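Local coordinates for glycerol kinase, putative (Plasmodium falciparum, PDB 2W40), which probably phosphorylates glycerol with ATP to give sn-glycerol 3-phosphate, as expected of an FGGY-family kinase of the sugar kinase/Hsp70/actin superfamily, at residues F173-G178 / E232-Y237; L228-S231 / Y237-I240; N342-I347 / F373-S378; A383-I388 / G415-N420. All blocks are in the same frame, centred on the assembly; numbering follows the deposited sequence.

Interaction 1 of 4, residues F173-G178 / E232-Y237. With EDO (1,2-ethanediol), chain B.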
loop_
_atom_site.group_PDB
_atom_site.type_symbol
_atom_site.label_atom_id
_atom_site.label_comp_id
_atom_site.label_asym_id
_atom_site.label_seq_id
_atom_site.Cartn_x
_atom_site.Cartn_y
_atom_site.Cartn_z
ATOM N N PHE C 173 -16.650 37.063 9.144
ATOM C CA PHE C 173 -15.879 38.286 8.889
ATOM C C PHE C 173 -16.066 38.738 7.455
ATOM O O PHE C 173 -16.329 39.930 7.208
ATOM C CB PHE C 173 -14.427 37.994 9.195
ATOM C CG PHE C 173 -13.509 39.115 8.941
ATOM C CD1 PHE C 173 -13.200 39.978 9.991
ATOM C CD2 PHE C 173 -13.060 39.367 7.634
ATOM C CE1 PHE C 173 -12.361 41.075 9.741
ATOM C CE2 PHE C 173 -12.135 40.457 7.406
ATOM C CZ PHE C 173 -11.808 41.273 8.461
ATOM N N ASN C 174 -15.974 37.835 6.502
ATOM C CA ASN C 174 -16.131 38.236 5.133
ATOM C C ASN C 174 -17.552 38.601 4.786
ATOM O O ASN C 174 -17.804 39.582 4.138
ATOM C CB ASN C 174 -15.586 37.167 4.203
ATOM C CG ASN C 174 -14.096 37.106 4.193
ATOM O OD1 ASN C 174 -13.465 36.210 4.755
ATOM N ND2 ASN C 174 -13.511 37.989 3.487
ATOM N N LEU C 175 -18.500 37.786 5.206
ATOM C CA LEU C 175 -19.948 38.062 4.869
ATOM C C LEU C 175 -20.479 39.392 5.414
ATOM O O LEU C 175 -21.244 40.097 4.751
ATOM C CB LEU C 175 -20.858 36.935 5.317
ATOM C CG LEU C 175 -20.769 35.654 4.488
ATOM C CD1 LEU C 175 -21.400 34.501 5.294
ATOM C CD2 LEU C 175 -21.451 35.905 3.078
ATOM N N THR C 176 -20.013 39.731 6.606
ATOM C CA THR C 176 -20.440 40.891 7.378
ATOM C C THR C 176 -19.568 42.130 7.157
ATOM O O THR C 176 -19.871 43.169 7.669
ATOM C CB THR C 176 -20.563 40.605 8.891
ATOM O OG1 THR C 176 -19.253 40.459 9.449
ATOM C CG2 THR C 176 -21.474 39.473 9.226
ATOM N N LYS C 177 -18.469 41.998 6.375
ATOM C CA LYS C 177 -17.494 43.037 6.168
ATOM C C LYS C 177 -16.859 43.511 7.468
ATOM O O LYS C 177 -16.654 44.707 7.683
ATOM C CB LYS C 177 -18.064 44.189 5.315
ATOM C CG LYS C 177 -18.549 43.722 3.985
ATOM C CD LYS C 177 -18.981 44.939 3.122
ATOM C CE LYS C 177 -17.812 45.733 2.665
ATOM N NZ LYS C 177 -16.832 44.860 1.829
ATOM N N GLY C 178 -16.548 42.560 8.333
ATOM C CA GLY C 178 -15.614 42.842 9.465
ATOM C C GLY C 178 -15.972 42.338 10.831
ATOM O O GLY C 178 -15.146 42.473 11.733
ATOM N N GLU C 232 -20.462 42.739 -0.896
ATOM C CA GLU C 232 -20.905 43.094 -2.258
ATOM C C GLU C 232 -20.864 41.918 -3.236
ATOM O O GLU C 232 -21.463 41.973 -4.361
ATOM C CB GLU C 232 -19.995 44.224 -2.778
ATOM C CG GLU C 232 -18.488 43.797 -2.798
ATOM C CD GLU C 232 -17.706 43.956 -1.393
ATOM O OE1 GLU C 232 -18.313 44.430 -0.369
ATOM O OE2 GLU C 232 -16.475 43.575 -1.345
ATOM N N HIS C 233 -20.200 40.819 -2.838
ATOM C CA HIS C 233 -20.191 39.622 -3.649
ATOM C C HIS C 233 -21.473 38.863 -3.673
ATOM O O HIS C 233 -21.571 38.029 -4.520
ATOM C CB HIS C 233 -19.060 38.673 -3.239
ATOM C CG HIS C 233 -17.722 39.297 -3.330
ATOM N ND1 HIS C 233 -17.136 39.663 -4.532
ATOM C CD2 HIS C 233 -16.897 39.723 -2.357
ATOM C CE1 HIS C 233 -15.958 40.223 -4.269
ATOM N NE2 HIS C 233 -15.796 40.272 -2.950
ATOM N N VAL C 234 -22.393 39.119 -2.726
ATOM C CA VAL C 234 -23.652 38.377 -2.518
ATOM C C VAL C 234 -24.794 39.411 -2.317
ATOM O O VAL C 234 -25.460 39.515 -1.304
ATOM C CB VAL C 234 -23.571 37.335 -1.403
ATOM C CG1 VAL C 234 -22.763 36.106 -1.899
ATOM C CG2 VAL C 234 -22.953 37.969 -0.147
ATOM N N PRO C 235 -25.017 40.183 -3.374
ATOM C CA PRO C 235 -25.910 41.350 -3.277
ATOM C C PRO C 235 -27.356 41.011 -2.942
ATOM O O PRO C 235 -28.031 41.804 -2.203
ATOM C CB PRO C 235 -25.748 42.005 -4.642
ATOM C CG PRO C 235 -25.294 40.953 -5.504
ATOM C CD PRO C 235 -24.393 40.098 -4.696
ATOM N N ASP C 236 -27.867 39.863 -3.398
ATOM C CA ASP C 236 -29.233 39.445 -3.021
ATOM C C ASP C 236 -29.424 39.130 -1.545
ATOM O O ASP C 236 -30.540 38.917 -1.038
ATOM C CB ASP C 236 -29.679 38.225 -3.871
ATOM C CG ASP C 236 -30.084 38.621 -5.280
ATOM O OD1 ASP C 236 -29.932 39.785 -5.706
ATOM O OD2 ASP C 236 -30.687 37.778 -5.922
ATOM N N TYR C 237 -28.307 38.887 -0.876
ATOM C CA TYR C 237 -28.308 38.567 0.572
ATOM C C TYR C 237 -28.121 39.769 1.507
ATOM O O TYR C 237 -28.025 39.607 2.700
ATOM C CB TYR C 237 -27.238 37.555 0.821
ATOM C CG TYR C 237 -27.523 36.233 0.185
ATOM C CD1 TYR C 237 -28.100 35.196 0.940
ATOM C CD2 TYR C 237 -27.144 35.978 -1.118
ATOM C CE1 TYR C 237 -28.328 33.941 0.375
ATOM C CE2 TYR C 237 -27.324 34.755 -1.681
ATOM C CZ TYR C 237 -27.944 33.705 -0.943
ATOM O OH TYR C 237 -28.143 32.408 -1.446
HETATM C C1 EDO B . -23.101 43.131 10.595
HETATM O O1 EDO B . -22.623 43.635 9.111
HETATM C C2 EDO B . -23.581 44.052 11.699
HETATM O O2 EDO B . -24.975 44.003 12.182
#
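A Schellman motif at the C-terminal end of helix 167-176 brings Lys177 against Glu232, in the loop joining strands 225-228 and 241-247. The helix end is defined by the bond from Gly178 N to Phe173 O (2.9 Å) and by the positive phi of Lys177 (58°), with a second, weak bond from Lys177 N to Asn174 O. Lys177 NZ forms a salt bridge with Glu232 OE1 at 2.7 Å, on the syn lone pair, the side of OE2. Both chains are folded to meet: Lys177 bends at chi3 and chi4 (72° and 59°), while Glu232 turns at chi2, and the two cross at about a right angle. Both residues are exposed, so solvent probably weakens the attraction. Deeper down, Leu175 CD2 touches Val234 CG2 at 4.1 Å, a single apolar contact between buried residues. Around it, Leu175 also packs on Ile81 and Ile242, and Val234 on Tyr57 and Asn61 of helix 49-70. An ethanediol, probably from the crystallisation liquor, has O1 3.1 Å from Thr176 O. Polar outside and apolar inside, this is a helix C-terminus closed by a Schellman motif and laid against a strand-connecting loop of the N-terminal FGGY domain.

Interaction 2 of 4, residues L228-S231 / Y237-I240. With EDO (1,2-ethanediol), chain B.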
loop_
_atom_site.group_PDB
_atom_site.type_symbol
_atom_site.label_atom_id
_atom_site.label_comp_id
_atom_site.label_asym_id
_atom_site.label_seq_id
_atom_site.Cartn_x
_atom_site.Cartn_y
_atom_site.Cartn_z
ATOM N N LEU C 228 -25.268 41.178 10.042
ATOM C CA LEU C 228 -25.924 41.334 8.761
ATOM C C LEU C 228 -24.961 41.070 7.633
ATOM O O LEU C 228 -23.844 41.562 7.587
ATOM C CB LEU C 228 -26.467 42.757 8.601
ATOM C CG LEU C 228 -27.494 43.364 9.503
ATOM C CD1 LEU C 228 -27.708 44.884 9.183
ATOM C CD2 LEU C 228 -28.834 42.544 9.564
ATOM N N VAL C 229 -25.410 40.313 6.646
ATOM C CA VAL C 229 -24.649 40.170 5.406
ATOM C C VAL C 229 -24.620 41.552 4.708
ATOM O O VAL C 229 -25.706 42.190 4.444
ATOM C CB VAL C 229 -25.221 39.117 4.431
ATOM C CG1 VAL C 229 -24.438 39.084 3.137
ATOM C CG2 VAL C 229 -25.202 37.716 5.159
ATOM N N LYS C 230 -23.379 41.958 4.371
ATOM C CA LYS C 230 -23.127 43.161 3.670
ATOM C C LYS C 230 -22.187 42.997 2.472
ATOM O O LYS C 230 -21.991 44.001 1.712
ATOM C CB LYS C 230 -22.542 44.250 4.590
ATOM C CG LYS C 230 -23.453 44.673 5.727
ATOM C CD LYS C 230 -24.706 45.399 5.213
ATOM C CE LYS C 230 -25.375 46.393 6.227
ATOM N NZ LYS C 230 -26.516 47.226 5.653
ATOM N N SER C 231 -21.576 41.816 2.301
ATOM C CA SER C 231 -20.640 41.640 1.227
ATOM C C SER C 231 -21.201 41.938 -0.147
ATOM O O SER C 231 -22.206 41.357 -0.565
ATOM C CB SER C 231 -19.933 40.281 1.192
ATOM O OG SER C 231 -19.118 40.149 0.056
ATOM N N TYR C 237 -28.307 38.887 -0.876
ATOM C CA TYR C 237 -28.308 38.567 0.572
ATOM C C TYR C 237 -28.121 39.769 1.507
ATOM O O TYR C 237 -28.025 39.607 2.700
ATOM C CB TYR C 237 -27.238 37.555 0.821
ATOM C CG TYR C 237 -27.523 36.233 0.185
ATOM C CD1 TYR C 237 -28.100 35.196 0.940
ATOM C CD2 TYR C 237 -27.144 35.978 -1.118
ATOM C CE1 TYR C 237 -28.328 33.941 0.375
ATOM C CE2 TYR C 237 -27.324 34.755 -1.681
ATOM C CZ TYR C 237 -27.944 33.705 -0.943
ATOM O OH TYR C 237 -28.143 32.408 -1.446
ATOM N N LEU C 238 -28.121 40.975 0.918
ATOM C CA LEU C 238 -27.979 42.180 1.670
ATOM C C LEU C 238 -28.972 42.236 2.843
ATOM O O LEU C 238 -30.193 42.116 2.667
ATOM C CB LEU C 238 -28.120 43.413 0.813
ATOM C CG LEU C 238 -27.938 44.757 1.586
ATOM C CD1 LEU C 238 -26.502 45.002 2.099
ATOM C CD2 LEU C 238 -28.502 45.902 0.622
ATOM N N ASN C 239 -28.446 42.473 4.063
ATOM C CA ASN C 239 -29.200 42.589 5.287
ATOM C C ASN C 239 -29.953 41.348 5.801
ATOM O O ASN C 239 -30.786 41.422 6.705
ATOM C CB ASN C 239 -30.143 43.790 5.286
ATOM C CG ASN C 239 -29.449 45.100 5.234
ATOM O OD1 ASN C 239 -28.317 45.236 5.747
ATOM N ND2 ASN C 239 -30.074 46.090 4.596
ATOM N N ILE C 240 -29.571 40.191 5.263
ATOM C CA ILE C 240 -30.023 38.920 5.787
ATOM C C ILE C 240 -29.139 38.617 6.994
ATOM O O ILE C 240 -27.910 38.711 6.873
ATOM C CB ILE C 240 -29.882 37.820 4.738
ATOM C CG1 ILE C 240 -30.785 38.083 3.521
ATOM C CG2 ILE C 240 -30.227 36.492 5.293
ATOM C CD1 ILE C 240 -32.266 38.288 3.846
HETATM C C1 EDO B . -23.101 43.131 10.595
HETATM O O1 EDO B . -22.623 43.635 9.111
HETATM C C2 EDO B . -23.581 44.052 11.699
HETATM O O2 EDO B . -24.975 44.003 12.182
#
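Lys230 NZ meets Asn239 OD1 at 2.7 Å, in the plane of the amide and on a lone pair of the oxygen. A bend at chi2 (-67°) turns the lysine chain back so that its end reaches Asn239, although its CB points away from segment 237-240; on the way CD lies 3.6 Å from Leu238 CD1. Leu228 flanks the same amide, its CD1 lying 3.5 Å from Asn239 OD1. Two backbone bonds, both through Val229, fix the spacing beneath these side chains: Val229 N gives to Ile240 O at 3.0 Å, nearly straight at 174°, and Val229 O receives Asn239 N at 2.8 Å. The second shell is a type II beta turn, closed by Ile240 N to Tyr237 O (3.0 Å); Asn239, with phi 65°, occupies its third position and presents its N-H to Val229. On the inner side Val229 CG1 packs at 3.9 Å on Tyr237 CB, the two side chains pointing the same way, while Tyr237 OH bonds to Met60 O of helix 49-70. The contact thus closes the connection between antiparallel strands 225-228 and 241-247, with Val229 and Ile240 packed on Ile79 of strand 74-83.

Interaction 3 of 4, residues N342-I347 / F373-S378. With EDO (1,2-ethanediol), chain J.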
loop_
_atom_site.group_PDB
_atom_site.type_symbol
_atom_site.label_atom_id
_atom_site.label_comp_id
_atom_site.label_asym_id
_atom_site.label_seq_id
_atom_site.Cartn_x
_atom_site.Cartn_y
_atom_site.Cartn_z
ATOM N N ASN C 342 -13.680 -10.500 2.374
ATOM C CA ASN C 342 -12.637 -10.330 3.397
ATOM C C ASN C 342 -11.409 -9.686 2.672
ATOM O O ASN C 342 -11.411 -9.450 1.427
ATOM C CB ASN C 342 -12.334 -11.663 4.129
ATOM C CG ASN C 342 -11.718 -12.700 3.188
ATOM O OD1 ASN C 342 -10.726 -12.427 2.507
ATOM N ND2 ASN C 342 -12.370 -13.845 3.040
ATOM N N THR C 343 -10.413 -9.299 3.459
ATOM C CA THR C 343 -9.263 -8.627 2.896
ATOM C C THR C 343 -8.085 -9.543 2.642
ATOM O O THR C 343 -6.992 -9.026 2.297
ATOM C CB THR C 343 -8.774 -7.550 3.904
ATOM O OG1 THR C 343 -8.317 -8.207 5.104
ATOM C CG2 THR C 343 -9.869 -6.468 4.177
ATOM N N THR C 344 -8.346 -10.869 2.832
ATOM C CA THR C 344 -7.337 -11.949 2.894
ATOM C C THR C 344 -6.171 -11.648 3.857
ATOM O O THR C 344 -4.971 -11.984 3.598
ATOM C CB THR C 344 -6.836 -12.272 1.545
ATOM O OG1 THR C 344 -5.942 -11.272 1.168
ATOM C CG2 THR C 344 -7.927 -12.291 0.516
ATOM N N GLY C 345 -6.578 -11.119 5.000
ATOM C CA GLY C 345 -5.767 -10.852 6.141
ATOM C C GLY C 345 -4.977 -9.561 5.996
ATOM O O GLY C 345 -4.231 -9.277 6.885
ATOM N N VAL C 346 -5.158 -8.845 4.900
ATOM C CA VAL C 346 -4.544 -7.505 4.799
ATOM C C VAL C 346 -5.138 -6.581 5.870
ATOM O O VAL C 346 -6.381 -6.583 6.102
ATOM C CB VAL C 346 -4.715 -6.874 3.390
ATOM C CG1 VAL C 346 -4.228 -5.372 3.316
ATOM C CG2 VAL C 346 -3.930 -7.792 2.350
ATOM N N ILE C 347 -4.282 -5.771 6.504
ATOM C CA ILE C 347 -4.702 -4.772 7.432
ATOM C C ILE C 347 -4.098 -3.494 6.982
ATOM O O ILE C 347 -2.904 -3.427 6.626
ATOM C CB ILE C 347 -4.300 -5.092 8.910
ATOM C CG1 ILE C 347 -4.895 -6.418 9.326
ATOM C CG2 ILE C 347 -4.587 -3.921 9.852
ATOM C CD1 ILE C 347 -4.376 -7.001 10.478
ATOM N N PHE C 373 0.626 -11.888 -3.708
ATOM C CA PHE C 373 0.366 -11.652 -5.128
ATOM C C PHE C 373 -1.152 -11.701 -5.484
ATOM O O PHE C 373 -1.609 -11.084 -6.470
ATOM C CB PHE C 373 1.154 -12.547 -6.020
ATOM C CG PHE C 373 2.599 -12.220 -6.117
ATOM C CD1 PHE C 373 3.030 -10.999 -6.541
ATOM C CD2 PHE C 373 3.535 -13.189 -5.766
ATOM C CE1 PHE C 373 4.436 -10.704 -6.616
ATOM C CE2 PHE C 373 4.901 -12.886 -5.853
ATOM C CZ PHE C 373 5.339 -11.697 -6.305
ATOM N N ASN C 374 -1.909 -12.436 -4.671
ATOM C CA ASN C 374 -3.377 -12.504 -4.812
ATOM C C ASN C 374 -4.108 -11.188 -4.454
ATOM O O ASN C 374 -5.236 -10.937 -4.907
ATOM C CB ASN C 374 -3.877 -13.672 -3.987
ATOM C CG ASN C 374 -5.413 -13.769 -3.951
ATOM O OD1 ASN C 374 -5.995 -13.388 -2.937
ATOM N ND2 ASN C 374 -6.062 -14.160 -5.094
ATOM N N THR C 375 -3.447 -10.347 -3.608
ATOM C CA THR C 375 -4.054 -9.079 -3.133
ATOM C C THR C 375 -4.267 -8.150 -4.316
ATOM O O THR C 375 -3.403 -7.966 -5.143
ATOM C CB THR C 375 -3.158 -8.405 -2.083
ATOM O OG1 THR C 375 -2.881 -9.370 -1.048
ATOM C CG2 THR C 375 -3.776 -7.044 -1.553
ATOM N N GLU C 376 -5.460 -7.534 -4.334
ATOM C CA GLU C 376 -5.896 -6.617 -5.347
ATOM C C GLU C 376 -6.261 -5.302 -4.708
ATOM O O GLU C 376 -6.405 -5.182 -3.486
ATOM C CB GLU C 376 -7.202 -7.093 -6.021
ATOM C CG GLU C 376 -7.125 -8.457 -6.570
ATOM C CD GLU C 376 -8.019 -8.651 -7.733
ATOM O OE1 GLU C 376 -8.848 -7.737 -8.072
ATOM O OE2 GLU C 376 -7.876 -9.728 -8.311
ATOM N N ARG C 377 -6.436 -4.297 -5.560
ATOM C CA ARG C 377 -6.906 -2.963 -5.103
ATOM C C ARG C 377 -8.085 -3.063 -4.155
ATOM O O ARG C 377 -8.147 -2.402 -3.097
ATOM C CB ARG C 377 -7.413 -2.117 -6.325
ATOM C CG ARG C 377 -6.468 -1.747 -7.241
ATOM C CD ARG C 377 -6.995 -0.736 -8.201
ATOM N NE ARG C 377 -8.060 -1.160 -9.120
ATOM C CZ ARG C 377 -8.859 -0.282 -9.713
ATOM N NH1 ARG C 377 -8.691 1.042 -9.513
ATOM N NH2 ARG C 377 -9.820 -0.685 -10.576
ATOM N N SER C 378 -9.033 -3.884 -4.542
ATOM C CA SER C 378 -10.260 -4.108 -3.773
ATOM C C SER C 378 -9.974 -4.476 -2.317
ATOM O O SER C 378 -10.611 -3.969 -1.409
ATOM C CB SER C 378 -11.129 -5.196 -4.433
ATOM O OG SER C 378 -10.560 -6.533 -4.203
HETATM C C1 EDO J . -0.667 -15.658 -4.783
HETATM O O1 EDO J . -0.762 -14.994 -3.651
HETATM C C2 EDO J . 0.798 -16.008 -4.871
HETATM O O2 EDO J . 0.956 -15.889 -6.241
HETATM O O HOH W 1 -4.777 -11.315 -1.112
#
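Thr344 OG1 and Thr375 OG1, 4.2 Å apart, face each other through water 1. The water gives one hydrogen bond to Thr344 OG1 at 2.6 Å and another to Asn374 OD1 at 3.0 Å. Its bond with Thr375 OG1 is 2.7 Å long, with the direction unsettled. Thr344 holds OG1 between its backbone N and carbonyl carbon (chi1 77°), where the hydroxyl also gives its proton to Thr343 O; the water accordingly acts as donor to that oxygen. The same rotamer carries CG2 toward Asn374. In Asn374 a trans chi1 (175°) swings the amide toward segment 342-347, and its ND2 end bonds to Cys39 O of the second subunit. Thr375, with chi1 at -53°, turns OG1 toward the water and within 3.9 Å of Val346 CG2, and that hydroxyl is also bonded to Thr372 N. The apolar part of the contact is a methyl pair, Val346 CG2 against Thr375 CG2, the two side chains meeting at a slant. Segment 342-347 is shaped by a type I' turn from Thr343 to Val346 and by an Asx turn from Asn342 OD1 to Thr344 N (2.9 Å). Thr343 OG1 bonds to Val346 O at 2.7 Å, in the carbonyl plane and on a lone pair. The chemistry therefore implies a water-mediated joint: one solvent molecule links three side-chain oxygens, while Asn374 connects the same site to the subunit interface.

Interaction 4 of 4, residues A383-I388 / G415-N420. With EDO (1,2-ethanediol), chain D.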
loop_
_atom_site.group_PDB
_atom_site.type_symbol
_atom_site.label_atom_id
_atom_site.label_comp_id
_atom_site.label_asym_id
_atom_site.label_seq_id
_atom_site.Cartn_x
_atom_site.Cartn_y
_atom_site.Cartn_z
ATOM N N ALA C 383 -9.667 -2.905 3.361
ATOM C CA ALA C 383 -8.887 -2.957 4.612
ATOM C C ALA C 383 -8.932 -1.509 5.217
ATOM O O ALA C 383 -8.981 -1.295 6.415
ATOM C CB ALA C 383 -7.365 -3.422 4.323
ATOM N N LEU C 384 -8.836 -0.505 4.328
ATOM C CA LEU C 384 -8.851 0.923 4.821
ATOM C C LEU C 384 -10.228 1.151 5.564
ATOM O O LEU C 384 -10.268 1.660 6.691
ATOM C CB LEU C 384 -8.621 1.961 3.756
ATOM C CG LEU C 384 -8.637 3.388 4.264
ATOM C CD1 LEU C 384 -7.549 4.291 3.676
ATOM C CD2 LEU C 384 -10.040 4.022 4.134
ATOM N N LEU C 385 -11.296 0.641 4.936
ATOM C CA LEU C 385 -12.661 0.810 5.467
ATOM C C LEU C 385 -12.806 0.058 6.766
ATOM O O LEU C 385 -13.287 0.579 7.783
ATOM C CB LEU C 385 -13.639 0.330 4.414
ATOM C CG LEU C 385 -13.727 1.264 3.197
ATOM C CD1 LEU C 385 -14.714 0.606 2.186
ATOM C CD2 LEU C 385 -14.129 2.691 3.541
ATOM N N GLU C 386 -12.253 -1.155 6.805
ATOM C CA GLU C 386 -12.221 -1.906 8.040
ATOM C C GLU C 386 -11.489 -1.166 9.124
ATOM O O GLU C 386 -11.912 -1.201 10.286
ATOM C CB GLU C 386 -11.685 -3.304 7.842
ATOM C CG GLU C 386 -12.516 -4.261 6.944
ATOM C CD GLU C 386 -12.085 -5.735 7.081
ATOM O OE1 GLU C 386 -11.031 -6.048 7.752
ATOM O OE2 GLU C 386 -12.801 -6.616 6.485
ATOM N N GLY C 387 -10.355 -0.590 8.779
ATOM C CA GLY C 387 -9.596 0.235 9.755
ATOM C C GLY C 387 -10.374 1.388 10.403
ATOM O O GLY C 387 -10.108 1.766 11.524
ATOM N N ILE C 388 -11.379 1.929 9.710
ATOM C CA ILE C 388 -12.299 2.906 10.324
ATOM C C ILE C 388 -13.019 2.266 11.493
ATOM O O ILE C 388 -13.072 2.821 12.604
ATOM C CB ILE C 388 -13.234 3.556 9.274
ATOM C CG1 ILE C 388 -12.439 4.199 8.088
ATOM C CG2 ILE C 388 -14.254 4.539 9.966
ATOM C CD1 ILE C 388 -13.319 4.697 6.942
ATOM N N GLY C 415 -24.029 10.189 7.739
ATOM C CA GLY C 415 -22.968 10.429 6.730
ATOM C C GLY C 415 -23.099 9.607 5.488
ATOM O O GLY C 415 -23.720 8.581 5.430
ATOM N N GLY C 416 -22.429 10.037 4.440
ATOM C CA GLY C 416 -22.460 9.237 3.245
ATOM C C GLY C 416 -22.222 7.756 3.335
ATOM O O GLY C 416 -22.947 6.961 2.751
ATOM N N MET C 417 -21.201 7.371 4.098
ATOM C CA MET C 417 -20.846 6.024 4.230
ATOM C C MET C 417 -21.885 5.160 4.940
ATOM O O MET C 417 -21.860 3.964 4.820
ATOM C CB MET C 417 -19.548 5.993 5.070
ATOM C CG MET C 417 -18.268 6.431 4.359
ATOM S SD MET C 417 -16.790 6.162 5.446
ATOM C CE MET C 417 -15.574 6.832 4.264
ATOM N N THR C 418 -22.850 5.801 5.639
ATOM C CA THR C 418 -23.865 5.048 6.371
ATOM C C THR C 418 -24.888 4.416 5.421
ATOM O O THR C 418 -25.705 3.586 5.831
ATOM C CB THR C 418 -24.549 5.962 7.453
ATOM O OG1 THR C 418 -25.355 6.901 6.749
ATOM C CG2 THR C 418 -23.533 6.669 8.378
ATOM N N LYS C 419 -24.836 4.777 4.147
ATOM C CA LYS C 419 -25.665 4.070 3.125
ATOM C C LYS C 419 -25.098 2.733 2.606
ATOM O O LYS C 419 -25.796 1.995 1.912
ATOM C CB LYS C 419 -25.895 5.041 1.958
ATOM C CG LYS C 419 -26.527 6.355 2.442
ATOM C CD LYS C 419 -27.783 6.100 3.308
ATOM C CE LYS C 419 -28.181 7.283 4.217
ATOM N NZ LYS C 419 -27.840 7.084 5.611
ATOM N N ASN C 420 -23.814 2.453 2.944
ATOM C CA ASN C 420 -23.054 1.288 2.518
ATOM C C ASN C 420 -23.384 0.267 3.579
ATOM O O ASN C 420 -22.822 0.254 4.690
ATOM C CB ASN C 420 -21.587 1.706 2.437
ATOM C CG ASN C 420 -20.641 0.600 2.128
ATOM O OD1 ASN C 420 -20.940 -0.596 2.291
ATOM N ND2 ASN C 420 -19.411 1.024 1.670
HETATM C C1 EDO D . -9.456 -8.124 9.818
HETATM O O1 EDO D . -10.864 -7.938 9.532
HETATM C C2 EDO D . -8.771 -8.755 8.587
HETATM O O2 EDO D . -9.302 -10.091 8.316
#
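Met417 reaches across in an extended chain, with chi2 at -174° and chi3 at -179°, which carries SD and CE to Ile388. On the helix side, Ile388 places CG1 anti to its carbonyl carbon (chi1 -54°) and extends CD1 outward. The two chains thus meet tip to tip: CD1 of Ile388 lies 4.1 Å from Met417 SD and equally far from CE. Leu385, three residues (nearly one turn) earlier, approaches more loosely, its CD2 4.4 Å from Met417 CE. Phe423 of helix 421-431 touches both Ile388 and Met417, and Leu385 packs on Ala333 and Met337 of helix 333-339. Segment 415-420 is a short 3-10 turn after strand 411-414, in which Gly415 O accepts from both Thr418 N (2.9 Å) and Thr418 OG1 (2.7 Å). Asn420 then N-caps helix 421-431 through OD1 to Phe423 N. Gly416, in the same turn, contacts ADP in another structure of this protein, though no nucleotide is bound to this chain. With every contact across the pair apolar, dispersion and exclusion of water probably do the joining, and the extended thioether packs the nucleotide-binding turn against helix 377-403 without any directional bond.

Interactions 1 and 2 form one continuous patch in the N-terminal FGGY domain: their centres are 5 Å apart, they share Tyr237, and Leu175 O lies 2.9 Å from Lys230 N and 3.0 Å from Ser231 N, both probable hydrogen bonds. One ethanediol touches both. Interactions 3 and 4 belong to the C-terminal domain, with centres 17 Å apart, and both use helix 377-403; Thr343 CG2 packs 3.7 Å from Ala383 N. The two pairs lie on opposite sides of the chain's centre, interactions 1 and 4 being 38 Å apart between centres. Interaction 4 alone includes an ADP-binding residue, Gly416, and its Met417 side chain lies about 12 Å from the bound glycerol.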